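Long-range contacts in MaoC-like dehydratase (PDB 3EXZ), which probably catalyses the reversible hydration or dehydration of an acyl thioester substrate, as other MaoC-like enzymes of the hot-dog superfamily do: residues R13-V21 and I63-P74; G95-A106 and I118-Q128. One frame throughout, in Å; residues are numbered along the deposited sequence.

Contact 1 of 2, residues R13-V21 and I63-P74; sequences RFDSARHRV and ITMRLLVTSGLP
Ile63 lies against the imidazole of His19, the two side chains crossing at about a right angle, with Ile63 CG2 3.7 Å from His19 CD2. With CG anti to the backbone N (chi1 175°), the ring of His19 is carried on toward Ile63. CD1 of the other Ile63 branch also touches the ring and ends 4.1 Å from Val21 CG2. One turn later the extended chain of Arg66 brings NH1 to 3.7 Å from His19 ND1, near the ring but without a hydrogen bond. Leu67 packs against the loop: its CB sits 3.8 Å from Ser16 OG, while its CD2 comes within 3.7 Å of Ala17 O. Ser16 OG itself bonds Ala17 O and, on the neighbouring strand, Val100 N.

Ser71 makes the direct polar link. Its OG accepts the amide of Ala17, N to OG 2.9 Å and almost straight at 176°, and donates in turn to a lone pair of Leu67 O, which also takes the amides of Ser71 and Gly72 where the helix widens into a pi-type turn. An alanine in place of Ser71 would lack this hydroxyl and would probably leave Ala17 N without its acceptor. Gly72, having no side chain, lets Ser16 CB approach its CA to 3.6 Å. Two waters continue the seam, one between Phe14 O and Gly72 O, the other joining Asp15 O to Ser71 O. Beyond the helix, Pro74 CD meets Phe14 CD1 at 3.7 Å.

Helix 63-72 thus runs nearly crosswise to strand 13-15, part of the outermost strand of the sheet within this chain, which is hydrogen-bonded to strand 97-109. This is the hot-dog fold, in which a curved antiparallel sheet wraps a long central helix, here 57-72.

Contact 2 of 2, residues G95-A106 and I118-Q128; sequences GDELHVETTVLA and IVTCQSDTLNQ
Glu101 and Leu126 meet on one face of an antiparallel beta hairpin, strands 97-109 and 116-126, in the middle of the hot-dog sheet. Glu101 CB stands 4.1 Å from Asp124 O, the carbonyl that accepts the Glu101 amide. CG, anti to the carbonyl carbon (chi1 -81°), packs on the carboxylate of Asp15 in the adjoining strand. From there the chain extends to lay CD and both oxygens about Leu126 CD1, OE2 being nearest at 3.5 Å. At the tip, OE2 also accepts from His99 NE2 over 3.1 Å; this bond is nearly straight (173°) and lies in the imidazole plane, though it reaches OE2 36° out of the carboxylate plane. The bond would limit the rotation of the ring, whose CE1 touches the same Leu126 CD1 at 3.7 Å.

The opposite face carries Val100, Thr102 and Val104 beside Thr125, Ser123 and Cys121. Here Thr102 OG1 and Ser123 OG share a hydrogen bond of 2.9 Å, close to Leu68 of the central helix, and further along Val104 CG1 rests 3.6 Å from Val119 CG1. Paired backbone bonds hold the register from His99-Leu126 through Thr103-Gln122, and Leu105 N goes on to bond Thr120 O. At the other end, beyond His99-Leu126, Gln128 OE1 accepts Glu97 N at 2.8 Å from above the carbonyl plane, and its NE2 donates to Gly95 O at 3.3 Å.

Contacts 1 and 2 lie with their centres about 8 Å apart, the first closing along the chain before the second opens. They share one sheet, since strands 13-20 and 97-109 are antiparallel neighbours in it. The two are stitched directly: Val21 O probably bonds Gly95 N, and Arg18 packs on His99. Contact 2 builds the sheet itself, joining neighbouring strands 97-109 and 116-126, whereas contact 1 sets strand 13-20, outermost within this chain, against the C-terminal part of helix 57-72. Leu67 and Leu68 from that helix also touch Val100, and Thr64 bonds Thr125. Met65 and Arg66 meanwhile pack on Trp58 and Glu32 of the second subunit, so the same helix also takes part in the dimer.

Contact 1 of 2, residues R13-V21 and I63-P74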
loop_
_atom_site.group_PDB
_atom_site.type_symbol
_atom_site.label_atom_id
_atom_site.label_comp_id
_atom_site.label_asym_id
_atom_site.label_seq_id
_atom_site.Cartn_x
_atom_site.Cartn_y
_atom_site.Cartn_z
ATOM N N ARG A 13 22.255 1.571 -4.567
ATOM C CA ARG A 13 21.332 0.521 -4.955
ATOM C C ARG A 13 21.351 -0.615 -3.936
ATOM O O ARG A 13 22.410 -1.011 -3.455
ATOM C CB ARG A 13 21.709 -0.002 -6.346
ATOM C CG ARG A 13 21.482 0.991 -7.482
ATOM C CD ARG A 13 22.138 0.508 -8.776
ATOM N NE ARG A 13 22.110 1.512 -9.841
ATOM C CZ ARG A 13 23.010 2.485 -9.993
ATOM N NH1 ARG A 13 24.031 2.598 -9.152
ATOM N NH2 ARG A 13 22.883 3.355 -10.987
ATOM N N PHE A 14 20.161 -1.111 -3.600
ATOM C CA PHE A 14 20.003 -2.212 -2.649
ATOM C C PHE A 14 19.125 -3.301 -3.247
ATOM O O PHE A 14 18.184 -3.025 -3.994
ATOM C CB PHE A 14 19.366 -1.721 -1.351
ATOM C CG PHE A 14 20.200 -0.727 -0.619
ATOM C CD1 PHE A 14 21.238 -1.143 0.212
ATOM C CD2 PHE A 14 20.012 0.629 -0.830
ATOM C CE1 PHE A 14 22.082 -0.216 0.810
ATOM C CE2 PHE A 14 20.854 1.565 -0.238
ATOM C CZ PHE A 14 21.889 1.140 0.583
ATOM N N ASP A 15 19.424 -4.542 -2.892
ATOM C CA ASP A 15 18.683 -5.664 -3.413
ATOM C C ASP A 15 18.206 -6.605 -2.346
ATOM O O ASP A 15 18.945 -6.934 -1.425
ATOM C CB ASP A 15 19.528 -6.387 -4.444
ATOM C CG ASP A 15 18.966 -6.227 -5.821
ATOM O OD1 ASP A 15 18.133 -7.073 -6.214
ATOM O OD2 ASP A 15 19.331 -5.243 -6.500
ATOM N N SER A 16 16.963 -7.042 -2.466
ATOM C CA SER A 16 16.390 -7.941 -1.478
ATOM C C SER A 16 16.544 -9.397 -1.899
ATOM O O SER A 16 16.964 -9.696 -3.022
ATOM C CB SER A 16 14.884 -7.667 -1.329
ATOM O OG SER A 16 14.133 -8.285 -2.375
ATOM N N ALA A 17 16.228 -10.292 -0.963
ATOM C CA ALA A 17 16.210 -11.714 -1.252
ATOM C C ALA A 17 14.873 -11.929 -2.016
ATOM O O ALA A 17 14.084 -10.987 -2.223
ATOM C CB ALA A 17 16.254 -12.541 0.013
ATOM N N ARG A 18 14.611 -13.169 -2.402
ATOM C CA ARG A 18 13.456 -13.499 -3.216
ATOM C C ARG A 18 12.275 -14.055 -2.467
ATOM O O ARG A 18 12.413 -14.546 -1.354
ATOM C CB ARG A 18 13.905 -14.475 -4.324
ATOM C CG ARG A 18 14.128 -13.842 -5.706
ATOM C CD ARG A 18 15.590 -13.832 -6.132
ATOM N NE ARG A 18 16.251 -12.556 -5.859
ATOM C CZ ARG A 18 16.895 -11.831 -6.775
ATOM N NH1 ARG A 18 16.964 -12.245 -8.037
ATOM N NH2 ARG A 18 17.479 -10.689 -6.429
ATOM N N HIS A 19 11.103 -13.949 -3.074
ATOM C CA HIS A 19 9.908 -14.483 -2.454
ATOM C C HIS A 19 9.012 -15.048 -3.552
ATOM O O HIS A 19 8.782 -14.396 -4.576
ATOM C CB HIS A 19 9.174 -13.393 -1.663
ATOM C CG HIS A 19 7.863 -13.833 -1.095
ATOM N ND1 HIS A 19 7.746 -14.462 0.126
ATOM C CD2 HIS A 19 6.604 -13.723 -1.584
ATOM C CE1 HIS A 19 6.471 -14.713 0.368
ATOM N NE2 HIS A 19 5.759 -14.278 -0.657
ATOM N N ARG A 20 8.538 -16.277 -3.354
ATOM C CA ARG A 20 7.663 -16.904 -4.337
ATOM C C ARG A 20 6.178 -16.727 -3.979
ATOM O O ARG A 20 5.738 -17.068 -2.876
ATOM C CB ARG A 20 7.974 -18.402 -4.475
ATOM C CG ARG A 20 7.541 -18.976 -5.817
ATOM C CD ARG A 20 7.759 -20.479 -5.895
ATOM N NE ARG A 20 7.328 -21.021 -7.182
ATOM C CZ ARG A 20 7.999 -20.880 -8.321
ATOM N NH1 ARG A 20 9.148 -20.212 -8.339
ATOM N NH2 ARG A 20 7.516 -21.398 -9.446
ATOM N N VAL A 21 5.413 -16.179 -4.920
ATOM C CA VAL A 21 3.980 -15.963 -4.716
ATOM C C VAL A 21 3.150 -17.166 -5.179
ATOM O O VAL A 21 3.187 -17.547 -6.352
ATOM C CB VAL A 21 3.473 -14.715 -5.480
ATOM C CG1 VAL A 21 2.016 -14.451 -5.126
ATOM C CG2 VAL A 21 4.315 -13.501 -5.122
ATOM N N ILE A 63 4.148 -7.665 0.610
ATOM C CA ILE A 63 5.299 -8.546 0.347
ATOM C C ILE A 63 6.533 -7.658 0.096
ATOM O O ILE A 63 7.649 -7.985 0.516
ATOM C CB ILE A 63 5.035 -9.423 -0.905
ATOM C CG1 ILE A 63 4.015 -10.502 -0.562
ATOM C CG2 ILE A 63 6.326 -10.055 -1.414
ATOM C CD1 ILE A 63 3.535 -11.289 -1.773
ATOM N N THR A 64 6.335 -6.533 -0.585
ATOM C CA THR A 64 7.449 -5.629 -0.849
ATOM C C THR A 64 8.000 -5.094 0.468
ATOM O O THR A 64 9.214 -5.051 0.656
ATOM C CB THR A 64 7.025 -4.456 -1.757
ATOM O OG1 THR A 64 6.779 -4.957 -3.078
ATOM C CG2 THR A 64 8.123 -3.389 -1.822
HETATM N N MSE A 65 7.123 -4.708 1.397
HETATM C CA MSE A 65 7.601 -4.192 2.678
HETATM C C MSE A 65 8.381 -5.268 3.438
HETATM O O MSE A 65 9.441 -4.983 3.993
HETATM C CB MSE A 65 6.446 -3.677 3.539
HETATM C CG MSE A 65 6.934 -3.016 4.822
HETATM SE SE MSE A 65 8.135 -1.517 4.465
HETATM C CE MSE A 65 9.856 -2.329 4.781
ATOM N N ARG A 66 7.863 -6.497 3.468
ATOM C CA ARG A 66 8.557 -7.601 4.139
ATOM C C ARG A 66 9.973 -7.771 3.563
ATOM O O ARG A 66 10.938 -7.861 4.312
ATOM C CB ARG A 66 7.777 -8.912 3.976
ATOM C CG ARG A 66 8.565 -10.157 4.400
ATOM C CD ARG A 66 7.719 -11.424 4.260
ATOM N NE ARG A 66 8.371 -12.626 4.788
ATOM C CZ ARG A 66 9.285 -13.352 4.143
ATOM N NH1 ARG A 66 9.687 -13.001 2.926
ATOM N NH2 ARG A 66 9.796 -14.438 4.719
ATOM N N LEU A 67 10.098 -7.819 2.240
ATOM C CA LEU A 67 11.410 -7.957 1.609
ATOM C C LEU A 67 12.318 -6.784 1.947
ATOM O O LEU A 67 13.523 -6.953 2.153
ATOM C CB LEU A 67 11.269 -8.032 0.090
ATOM C CG LEU A 67 10.512 -9.260 -0.424
ATOM C CD1 LEU A 67 10.420 -9.222 -1.950
ATOM C CD2 LEU A 67 11.224 -10.518 0.060
ATOM N N LEU A 68 11.744 -5.588 1.975
ATOM C CA LEU A 68 12.498 -4.389 2.294
ATOM C C LEU A 68 13.008 -4.468 3.731
ATOM O O LEU A 68 14.186 -4.211 4.010
ATOM C CB LEU A 68 11.601 -3.150 2.127
ATOM C CG LEU A 68 11.903 -2.120 1.009
ATOM C CD1 LEU A 68 12.352 -2.813 -0.268
ATOM C CD2 LEU A 68 10.673 -1.246 0.758
ATOM N N VAL A 69 12.120 -4.846 4.642
ATOM C CA VAL A 69 12.475 -4.913 6.043
ATOM C C VAL A 69 13.501 -5.981 6.351
ATOM O O VAL A 69 14.472 -5.722 7.070
ATOM C CB VAL A 69 11.202 -5.129 6.924
ATOM C CG1 VAL A 69 11.588 -5.605 8.317
ATOM C CG2 VAL A 69 10.417 -3.830 7.029
ATOM N N THR A 70 13.318 -7.167 5.777
ATOM C CA THR A 70 14.223 -8.261 6.069
ATOM C C THR A 70 15.506 -8.325 5.252
ATOM O O THR A 70 16.499 -8.881 5.716
ATOM C CB THR A 70 13.462 -9.626 6.037
ATOM O OG1 THR A 70 12.867 -9.832 4.751
ATOM C CG2 THR A 70 12.363 -9.643 7.116
ATOM N N SER A 71 15.524 -7.728 4.068
ATOM C CA SER A 71 16.744 -7.764 3.269
ATOM C C SER A 71 16.998 -6.603 2.314
ATOM O O SER A 71 18.146 -6.192 2.136
ATOM C CB SER A 71 16.797 -9.068 2.456
ATOM O OG SER A 71 15.612 -9.271 1.689
ATOM N N GLY A 72 15.935 -6.060 1.730
ATOM C CA GLY A 72 16.083 -5.008 0.741
ATOM C C GLY A 72 16.577 -3.622 1.112
ATOM O O GLY A 72 17.314 -3.014 0.341
ATOM N N LEU A 73 16.160 -3.108 2.265
ATOM C CA LEU A 73 16.584 -1.802 2.741
ATOM C C LEU A 73 17.038 -2.055 4.175
ATOM O O LEU A 73 16.239 -2.133 5.126
ATOM C CB LEU A 73 15.424 -0.780 2.682
ATOM C CG LEU A 73 15.740 0.625 2.133
ATOM C CD1 LEU A 73 14.652 1.581 2.598
ATOM C CD2 LEU A 73 17.099 1.118 2.614
ATOM N N PRO A 74 18.357 -2.215 4.349
ATOM C CA PRO A 74 19.049 -2.494 5.605
ATOM C C PRO A 74 19.220 -1.377 6.618
ATOM O O PRO A 74 20.286 -1.254 7.201
ATOM C CB PRO A 74 20.413 -3.028 5.162
ATOM C CG PRO A 74 20.309 -3.172 3.644
ATOM C CD PRO A 74 19.335 -2.118 3.255
HETATM O O HOH W 1 15.620 -3.284 -2.246
HETATM O O HOH W 2 20.308 -5.278 0.765
#

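Contact 2 of 2, residues G95-A106 and I118-Q128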
loop_
_atom_site.group_PDB
_atom_site.type_symbol
_atom_site.label_atom_id
_atom_site.label_comp_id
_atom_site.label_asym_id
_atom_site.label_seq_id
_atom_site.Cartn_x
_atom_site.Cartn_y
_atom_site.Cartn_z
ATOM N N GLY A 95 3.127 -18.266 -8.856
ATOM C CA GLY A 95 4.352 -18.852 -9.381
ATOM C C GLY A 95 5.463 -17.833 -9.588
ATOM O O GLY A 95 6.606 -18.204 -9.868
ATOM N N ASP A 96 5.153 -16.553 -9.417
ATOM C CA ASP A 96 6.142 -15.503 -9.636
ATOM C C ASP A 96 7.204 -15.383 -8.552
ATOM O O ASP A 96 6.897 -15.499 -7.370
ATOM C CB ASP A 96 5.433 -14.137 -9.797
ATOM C CG ASP A 96 4.910 -13.883 -11.218
ATOM O OD1 ASP A 96 4.996 -14.789 -12.076
ATOM O OD2 ASP A 96 4.404 -12.762 -11.470
ATOM N N GLU A 97 8.458 -15.202 -8.962
ATOM C CA GLU A 97 9.533 -14.985 -8.000
ATOM C C GLU A 97 9.769 -13.477 -7.950
ATOM O O GLU A 97 10.178 -12.863 -8.941
ATOM C CB GLU A 97 10.837 -15.656 -8.421
ATOM C CG GLU A 97 10.854 -17.154 -8.207
ATOM C CD GLU A 97 11.354 -17.559 -6.831
ATOM O OE1 GLU A 97 12.401 -17.026 -6.413
ATOM O OE2 GLU A 97 10.707 -18.411 -6.177
ATOM N N LEU A 98 9.505 -12.881 -6.796
ATOM C CA LEU A 98 9.701 -11.456 -6.632
ATOM C C LEU A 98 10.920 -11.119 -5.780
ATOM O O LEU A 98 11.279 -11.845 -4.841
ATOM C CB LEU A 98 8.482 -10.811 -5.946
ATOM C CG LEU A 98 7.086 -11.123 -6.507
ATOM C CD1 LEU A 98 6.019 -10.357 -5.732
ATOM C CD2 LEU A 98 7.039 -10.765 -7.991
ATOM N N HIS A 99 11.569 -10.021 -6.144
ATOM C CA HIS A 99 12.659 -9.481 -5.356
ATOM C C HIS A 99 12.568 -7.971 -5.575
ATOM O O HIS A 99 11.985 -7.510 -6.564
ATOM C CB HIS A 99 14.029 -10.013 -5.764
ATOM C CG HIS A 99 14.535 -9.438 -7.035
ATOM N ND1 HIS A 99 14.032 -9.801 -8.264
ATOM C CD2 HIS A 99 15.469 -8.489 -7.269
ATOM C CE1 HIS A 99 14.635 -9.097 -9.203
ATOM N NE2 HIS A 99 15.511 -8.292 -8.626
ATOM N N VAL A 100 13.120 -7.192 -4.656
ATOM C CA VAL A 100 13.041 -5.751 -4.798
ATOM C C VAL A 100 14.388 -5.091 -5.021
ATOM O O VAL A 100 15.383 -5.462 -4.389
ATOM C CB VAL A 100 12.391 -5.106 -3.553
ATOM C CG1 VAL A 100 12.099 -3.620 -3.822
ATOM C CG2 VAL A 100 11.113 -5.858 -3.181
ATOM N N GLU A 101 14.415 -4.142 -5.959
ATOM C CA GLU A 101 15.620 -3.354 -6.245
ATOM C C GLU A 101 15.354 -1.883 -5.847
ATOM O O GLU A 101 14.547 -1.187 -6.470
ATOM C CB GLU A 101 16.001 -3.454 -7.727
ATOM C CG GLU A 101 16.754 -4.735 -8.054
ATOM C CD GLU A 101 17.005 -4.915 -9.543
ATOM O OE1 GLU A 101 16.956 -3.904 -10.283
ATOM O OE2 GLU A 101 17.252 -6.071 -9.968
ATOM N N THR A 102 16.043 -1.406 -4.814
ATOM C CA THR A 102 15.831 -0.046 -4.323
ATOM C C THR A 102 16.968 0.926 -4.631
ATOM O O THR A 102 18.141 0.585 -4.489
ATOM C CB THR A 102 15.563 -0.073 -2.780
ATOM O OG1 THR A 102 14.515 -1.012 -2.495
ATOM C CG2 THR A 102 15.128 1.308 -2.266
ATOM N N THR A 103 16.608 2.129 -5.073
ATOM C CA THR A 103 17.598 3.160 -5.389
ATOM C C THR A 103 17.312 4.444 -4.611
ATOM O O THR A 103 16.163 4.884 -4.541
ATOM C CB THR A 103 17.588 3.542 -6.903
ATOM O OG1 THR A 103 17.769 2.368 -7.704
ATOM C CG2 THR A 103 18.709 4.553 -7.222
ATOM N N VAL A 104 18.351 5.020 -4.002
ATOM C CA VAL A 104 18.228 6.291 -3.280
ATOM C C VAL A 104 18.279 7.383 -4.374
ATOM O O VAL A 104 19.266 7.505 -5.110
ATOM C CB VAL A 104 19.394 6.505 -2.291
ATOM C CG1 VAL A 104 19.193 7.816 -1.528
ATOM C CG2 VAL A 104 19.466 5.330 -1.322
ATOM N N LEU A 105 17.214 8.173 -4.472
ATOM C CA LEU A 105 17.102 9.221 -5.482
ATOM C C LEU A 105 17.474 10.589 -4.952
ATOM O O LEU A 105 17.879 11.470 -5.712
ATOM C CB LEU A 105 15.666 9.280 -6.032
ATOM C CG LEU A 105 15.080 8.056 -6.755
ATOM C CD1 LEU A 105 13.806 8.461 -7.502
ATOM C CD2 LEU A 105 16.108 7.501 -7.734
ATOM N N ALA A 106 17.322 10.758 -3.644
ATOM C CA ALA A 106 17.624 12.025 -3.001
ATOM C C ALA A 106 17.670 11.908 -1.474
ATOM O O ALA A 106 17.004 11.052 -0.887
ATOM C CB ALA A 106 16.563 13.077 -3.406
ATOM N N ILE A 118 14.972 13.212 5.079
ATOM C CA ILE A 118 13.945 12.479 4.351
ATOM C C ILE A 118 14.677 11.930 3.123
ATOM O O ILE A 118 15.173 12.682 2.279
ATOM C CB ILE A 118 12.764 13.381 3.950
ATOM C CG1 ILE A 118 11.833 13.537 5.154
ATOM C CG2 ILE A 118 12.021 12.779 2.768
ATOM C CD1 ILE A 118 10.758 14.575 4.958
ATOM N N VAL A 119 14.772 10.604 3.058
ATOM C CA VAL A 119 15.448 9.920 1.967
ATOM C C VAL A 119 14.423 9.355 0.999
ATOM O O VAL A 119 13.550 8.575 1.390
ATOM C CB VAL A 119 16.337 8.750 2.498
ATOM C CG1 VAL A 119 17.114 8.105 1.348
ATOM C CG2 VAL A 119 17.297 9.264 3.572
ATOM N N THR A 120 14.525 9.765 -0.261
ATOM C CA THR A 120 13.619 9.292 -1.294
ATOM C C THR A 120 14.144 7.969 -1.851
ATOM O O THR A 120 15.181 7.924 -2.514
ATOM C CB THR A 120 13.492 10.319 -2.441
ATOM O OG1 THR A 120 12.963 11.547 -1.925
ATOM C CG2 THR A 120 12.557 9.799 -3.515
ATOM N N CYS A 121 13.418 6.891 -1.576
ATOM C CA CYS A 121 13.809 5.566 -2.040
ATOM C C CYS A 121 12.838 5.038 -3.070
ATOM O O CYS A 121 11.632 4.975 -2.822
ATOM C CB CYS A 121 13.857 4.577 -0.874
ATOM S SG CYS A 121 14.948 5.078 0.458
ATOM N N GLN A 122 13.365 4.661 -4.226
ATOM C CA GLN A 122 12.530 4.111 -5.279
ATOM C C GLN A 122 12.728 2.605 -5.339
ATOM O O GLN A 122 13.774 2.122 -5.771
ATOM C CB GLN A 122 12.878 4.734 -6.632
ATOM C CG GLN A 122 11.997 4.248 -7.759
ATOM C CD GLN A 122 12.154 5.061 -9.023
ATOM O OE1 GLN A 122 11.513 6.104 -9.195
ATOM N NE2 GLN A 122 13.025 4.602 -9.912
ATOM N N SER A 123 11.722 1.867 -4.887
ATOM C CA SER A 123 11.778 0.414 -4.901
ATOM C C SER A 123 10.962 -0.162 -6.053
ATOM O O SER A 123 9.771 0.122 -6.192
ATOM C CB SER A 123 11.246 -0.153 -3.586
ATOM O OG SER A 123 11.949 0.389 -2.483
ATOM N N ASP A 124 11.618 -0.961 -6.887
ATOM C CA ASP A 124 10.957 -1.621 -8.002
ATOM C C ASP A 124 10.897 -3.109 -7.666
ATOM O O ASP A 124 11.927 -3.755 -7.443
ATOM C CB ASP A 124 11.728 -1.409 -9.311
ATOM C CG ASP A 124 11.507 -0.027 -9.909
ATOM O OD1 ASP A 124 12.120 0.266 -10.958
ATOM O OD2 ASP A 124 10.719 0.764 -9.346
ATOM N N THR A 125 9.681 -3.642 -7.589
ATOM C CA THR A 125 9.482 -5.056 -7.305
ATOM C C THR A 125 9.389 -5.724 -8.671
ATOM O O THR A 125 8.552 -5.366 -9.503
ATOM C CB THR A 125 8.202 -5.280 -6.502
ATOM O OG1 THR A 125 8.122 -4.267 -5.490
ATOM C CG2 THR A 125 8.226 -6.674 -5.832
ATOM N N LEU A 126 10.259 -6.697 -8.899
ATOM C CA LEU A 126 10.317 -7.381 -10.179
ATOM C C LEU A 126 10.086 -8.876 -10.070
ATOM O O LEU A 126 10.409 -9.490 -9.046
ATOM C CB LEU A 126 11.711 -7.189 -10.799
ATOM C CG LEU A 126 12.400 -5.818 -10.718
ATOM C CD1 LEU A 126 13.880 -5.965 -11.040
ATOM C CD2 LEU A 126 11.740 -4.842 -11.675
ATOM N N ASN A 127 9.511 -9.454 -11.124
ATOM C CA ASN A 127 9.351 -10.899 -11.173
ATOM C C ASN A 127 10.550 -11.469 -11.963
ATOM O O ASN A 127 11.441 -10.722 -12.387
ATOM C CB ASN A 127 8.033 -11.332 -11.824
ATOM C CG ASN A 127 7.822 -10.740 -13.192
ATOM O OD1 ASN A 127 8.770 -10.426 -13.914
ATOM N ND2 ASN A 127 6.554 -10.599 -13.569
ATOM N N GLN A 128 10.567 -12.784 -12.167
ATOM C CA GLN A 128 11.673 -13.453 -12.850
ATOM C C GLN A 128 11.860 -13.065 -14.307
ATOM O O GLN A 128 12.887 -13.372 -14.911
ATOM C CB GLN A 128 11.516 -14.971 -12.742
ATOM C CG GLN A 128 10.182 -15.492 -13.238
ATOM C CD GLN A 128 9.177 -15.645 -12.116
ATOM O OE1 GLN A 128 8.562 -14.671 -11.670
ATOM N NE2 GLN A 128 9.014 -16.877 -11.639
HETATM O O HOH W 3 3.882 -10.809 -12.795
HETATM O O HOH W 4 14.328 13.063 -0.008
#